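Local coordinates for protein nucleoporin NUP145N (Chaetomium thermophilum, PDB 5HB6) that probably serves as a structural component of the nuclear pore complex, this piece being its autoproteolytic domain, fused to the start of the NUP145C half, at residues A[82-93]-A[127-138]. The protein carries 1 engineered substitution. Residues are numbered along the deposited sequence; the frame is centred on the assembly and turned at random.
Engineered in segment 127-138: Ala138 (natural residue Thr).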
# COMPACT_ATOMS: atom_id res chain seq x y z
N ASN A 82 -7.31 7.30 -4.38
CA ASN A 82 -8.39 6.36 -4.08
C ASN A 82 -8.65 5.49 -5.30
O ASN A 82 -9.69 5.55 -5.96
CB ASN A 82 -9.64 7.12 -3.64
CG ASN A 82 -10.68 6.21 -2.98
OD1 ASN A 82 -10.40 5.03 -2.71
ND2 ASN A 82 -11.87 6.76 -2.69
N VAL A 83 -7.66 4.66 -5.60
CA VAL A 83 -7.58 3.94 -6.86
C VAL A 83 -7.04 2.54 -6.58
O VAL A 83 -6.54 2.26 -5.48
CB VAL A 83 -6.68 4.67 -7.88
CG1 VAL A 83 -7.20 6.08 -8.16
CG2 VAL A 83 -5.23 4.72 -7.39
N PRO A 84 -7.06 1.65 -7.57
CA PRO A 84 -6.53 0.30 -7.35
C PRO A 84 -5.05 0.32 -6.91
O PRO A 84 -4.24 1.11 -7.41
CB PRO A 84 -6.72 -0.36 -8.72
CG PRO A 84 -7.92 0.31 -9.28
CD PRO A 84 -7.77 1.74 -8.86
N ALA A 85 -4.71 -0.58 -5.99
CA ALA A 85 -3.37 -0.60 -5.42
C ALA A 85 -3.00 -2.02 -5.02
O ALA A 85 -3.87 -2.82 -4.67
CB ALA A 85 -3.22 0.31 -4.19
N LEU A 86 -1.69 -2.27 -5.02
CA LEU A 86 -1.11 -3.51 -4.54
C LEU A 86 -0.40 -3.21 -3.24
O LEU A 86 0.57 -2.43 -3.21
CB LEU A 86 -0.14 -4.07 -5.59
CG LEU A 86 0.74 -5.25 -5.15
CD1 LEU A 86 -0.06 -6.48 -4.95
CD2 LEU A 86 1.82 -5.54 -6.20
N ILE A 87 -0.83 -3.87 -2.17
CA ILE A 87 -0.34 -3.60 -0.82
C ILE A 87 0.48 -4.80 -0.39
O ILE A 87 0.03 -5.94 -0.54
CB ILE A 87 -1.51 -3.35 0.14
CG1 ILE A 87 -2.29 -2.12 -0.33
CG2 ILE A 87 -1.03 -3.20 1.56
CD1 ILE A 87 -3.55 -1.91 0.43
N SER A 88 1.66 -4.56 0.16
CA SER A 88 2.53 -5.64 0.60
C SER A 88 2.91 -5.34 2.04
O SER A 88 3.49 -4.29 2.30
CB SER A 88 3.78 -5.73 -0.30
OG SER A 88 3.41 -5.92 -1.65
N LEU A 89 2.59 -6.26 2.94
CA LEU A 89 2.77 -6.04 4.37
C LEU A 89 3.64 -7.11 5.00
O LEU A 89 3.31 -8.31 4.99
CB LEU A 89 1.44 -6.01 5.10
CG LEU A 89 0.54 -4.83 4.75
CD1 LEU A 89 -0.84 -4.98 5.33
CD2 LEU A 89 1.15 -3.51 5.19
N GLU A 90 4.74 -6.67 5.60
CA GLU A 90 5.57 -7.51 6.45
C GLU A 90 4.80 -7.95 7.70
O GLU A 90 3.73 -7.43 8.03
CB GLU A 90 6.83 -6.76 6.89
CG GLU A 90 7.74 -6.39 5.72
CD GLU A 90 9.01 -5.68 6.12
OE1 GLU A 90 9.41 -5.79 7.29
OE2 GLU A 90 9.59 -5.01 5.26
N HIS A 91 5.34 -8.97 8.37
CA HIS A 91 4.86 -9.38 9.69
C HIS A 91 3.50 -10.06 9.63
O HIS A 91 2.73 -10.00 10.59
CB HIS A 91 4.86 -8.23 10.71
CG HIS A 91 6.03 -7.33 10.58
ND1 HIS A 91 7.33 -7.76 10.71
CD2 HIS A 91 6.10 -6.02 10.26
CE1 HIS A 91 8.15 -6.75 10.49
NE2 HIS A 91 7.43 -5.67 10.24
N SER A 92 3.18 -10.69 8.50
CA SER A 92 1.89 -11.29 8.26
C SER A 92 1.89 -12.80 8.50
O SER A 92 1.06 -13.52 7.92
CB SER A 92 1.40 -10.95 6.86
OG SER A 92 1.26 -9.54 6.72
N TRP A 93 2.75 -13.25 9.42
CA TRP A 93 2.92 -14.63 9.82
C TRP A 93 1.62 -15.22 10.34
O TRP A 93 0.73 -14.49 10.78
CB TRP A 93 3.92 -14.68 10.98
CG TRP A 93 5.18 -13.94 10.79
CD1 TRP A 93 5.52 -12.76 11.39
CD2 TRP A 93 6.28 -14.31 9.96
NE1 TRP A 93 6.75 -12.37 10.97
CE2 TRP A 93 7.25 -13.29 10.09
CE3 TRP A 93 6.53 -15.38 9.11
CZ2 TRP A 93 8.46 -13.33 9.41
CZ3 TRP A 93 7.74 -15.42 8.45
CH2 TRP A 93 8.69 -14.42 8.60
N THR A 127 9.68 -14.73 4.36
CA THR A 127 9.76 -13.33 4.77
C THR A 127 8.55 -12.85 5.54
O THR A 127 8.61 -11.79 6.15
CB THR A 127 9.92 -12.42 3.55
OG1 THR A 127 8.72 -12.48 2.77
CG2 THR A 127 11.09 -12.85 2.71
N GLY A 128 7.45 -13.59 5.51
CA GLY A 128 6.25 -13.18 6.21
C GLY A 128 5.46 -12.09 5.52
O GLY A 128 4.58 -11.50 6.13
N VAL A 129 5.73 -11.82 4.25
CA VAL A 129 5.07 -10.75 3.52
C VAL A 129 3.81 -11.30 2.85
O VAL A 129 3.86 -12.24 2.04
CB VAL A 129 5.99 -10.12 2.47
CG1 VAL A 129 5.24 -9.12 1.58
CG2 VAL A 129 7.14 -9.41 3.15
N TRP A 130 2.68 -10.68 3.15
CA TRP A 130 1.41 -10.88 2.45
C TRP A 130 1.17 -9.71 1.52
O TRP A 130 1.20 -8.56 1.95
CB TRP A 130 0.32 -10.92 3.52
CG TRP A 130 -1.13 -10.88 3.04
CD1 TRP A 130 -1.69 -11.43 1.90
CD2 TRP A 130 -2.19 -10.25 3.74
NE1 TRP A 130 -3.03 -11.20 1.90
CE2 TRP A 130 -3.37 -10.46 3.00
CE3 TRP A 130 -2.26 -9.54 4.94
CZ2 TRP A 130 -4.60 -9.97 3.40
CZ3 TRP A 130 -3.48 -9.05 5.35
CH2 TRP A 130 -4.63 -9.25 4.58
N ALA A 131 0.92 -10.03 0.26
CA ALA A 131 0.61 -9.03 -0.75
C ALA A 131 -0.78 -9.29 -1.28
O ALA A 131 -1.18 -10.44 -1.48
CB ALA A 131 1.63 -9.04 -1.87
N PHE A 132 -1.51 -8.21 -1.50
CA PHE A 132 -2.87 -8.30 -1.98
C PHE A 132 -3.24 -7.00 -2.68
O PHE A 132 -2.65 -5.95 -2.41
CB PHE A 132 -3.84 -8.57 -0.82
CG PHE A 132 -3.79 -7.52 0.28
CD1 PHE A 132 -2.85 -7.61 1.30
CD2 PHE A 132 -4.66 -6.46 0.28
CE1 PHE A 132 -2.79 -6.66 2.30
CE2 PHE A 132 -4.60 -5.49 1.30
CZ PHE A 132 -3.66 -5.59 2.28
N SER A 133 -4.22 -7.08 -3.57
CA SER A 133 -4.72 -5.90 -4.24
C SER A 133 -6.04 -5.45 -3.61
O SER A 133 -6.82 -6.25 -3.09
CB SER A 133 -4.93 -6.15 -5.73
OG SER A 133 -3.71 -6.20 -6.44
N VAL A 134 -6.30 -4.16 -3.74
CA VAL A 134 -7.59 -3.58 -3.42
C VAL A 134 -8.01 -2.78 -4.65
O VAL A 134 -7.18 -2.33 -5.45
CB VAL A 134 -7.55 -2.70 -2.15
CG1 VAL A 134 -7.12 -3.54 -0.96
CG2 VAL A 134 -6.64 -1.49 -2.32
N GLU A 135 -9.31 -2.60 -4.79
CA GLU A 135 -9.85 -1.82 -5.90
C GLU A 135 -9.87 -0.33 -5.61
O GLU A 135 -9.96 0.46 -6.55
CB GLU A 135 -11.27 -2.28 -6.22
CG GLU A 135 -11.31 -3.70 -6.73
CD GLU A 135 -10.30 -3.95 -7.82
OE1 GLU A 135 -10.31 -3.21 -8.83
OE2 GLU A 135 -9.48 -4.89 -7.67
N HIS A 136 -9.82 0.05 -4.35
CA HIS A 136 -9.89 1.44 -3.93
C HIS A 136 -9.78 1.42 -2.42
O HIS A 136 -9.62 0.34 -1.84
CB HIS A 136 -11.21 2.08 -4.35
CG HIS A 136 -12.40 1.26 -3.96
ND1 HIS A 136 -12.77 1.06 -2.65
CD2 HIS A 136 -13.27 0.55 -4.72
CE1 HIS A 136 -13.83 0.27 -2.62
NE2 HIS A 136 -14.16 -0.05 -3.86
N PHE A 137 -9.88 2.57 -1.77
CA PHE A 137 -9.77 2.67 -0.32
C PHE A 137 -11.06 3.16 0.31
O PHE A 137 -11.04 3.65 1.44
CB PHE A 137 -8.57 3.54 0.05
CG PHE A 137 -7.27 2.92 -0.35
CD1 PHE A 137 -6.60 2.07 0.51
CD2 PHE A 137 -6.73 3.13 -1.61
CE1 PHE A 137 -5.42 1.48 0.13
CE2 PHE A 137 -5.54 2.53 -1.99
CZ PHE A 137 -4.89 1.71 -1.12
N ALA A 138 -12.17 2.99 -0.38
CA ALA A 138 -13.47 3.38 0.14
C ALA A 138 -13.96 2.36 1.16
O ALA A 138 -13.73 1.16 1.01
CB ALA A 138 -14.48 3.51 -1.00
O HOH W 1 7.79 -10.09 8.11
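Ile87 and Phe132 face each other as a hydrogen-bonded pair in the middle of an antiparallel beta ladder. Strands 85-89 and 129-134 are adjacent strands of the six-stranded sheet of the Nup98-type autopeptidase domain, between strands 35-39 and 119-124. Six backbone hydrogen bonds run from Ala85–Val134 to Leu89–Trp130. The straightest joins Ile87 N to Phe132 O (2.8 Å, 174° at the hydrogen).

The tight side carries Ala85, Ile87, Leu89, Trp130, Phe132 and Val134. Ile87 lays CB over one face of the Phe132 ring, and its CG2 reaches Phe132 CZ at 3.6 Å. Phe132 has CG between its backbone N and carbonyl carbon (chi1 57°), which leans the ring across Ile87. Leu89 CD1 meets the edge of this ring at CE1, 4.0 Å away. Ile87 CD1 also touches Phe137 CE1, and Ala85 CB packs at the edge of the Phe137 ring. Ala65 and Val67 of strand 64-67 add to this apolar layer.

The other side is looser between the strands. Leu86, Ser88, Ala131 and Ser133 make sparser contacts there, such as Ser88 OG to Ala131 CB at 3.6 Å. Ala131 and Ser133 are still buried. Ala131 touches strand 119-124, and Ser133 OG hydrogen-bonds to Glu121 OE2 and Lys40 NZ.

Both ends are pinned. Gly128 CA sits over the six-membered ring of Trp93, 3.5 Å from its centroid, and Gly128 O accepts from Ser92 N. A water bridges His91 N and Thr127 O. Leu89 O takes Trp130 N and Ser92 OG from opposite faces of its plane. Beyond the strands, near the engineered Ala138, Phe137 N donates to Asn82 OD1 (2.7 Å), approaching nearly in line with the side-chain C=O bond, while Asn82 ND2 hydrogen-bonds to Pro75 O.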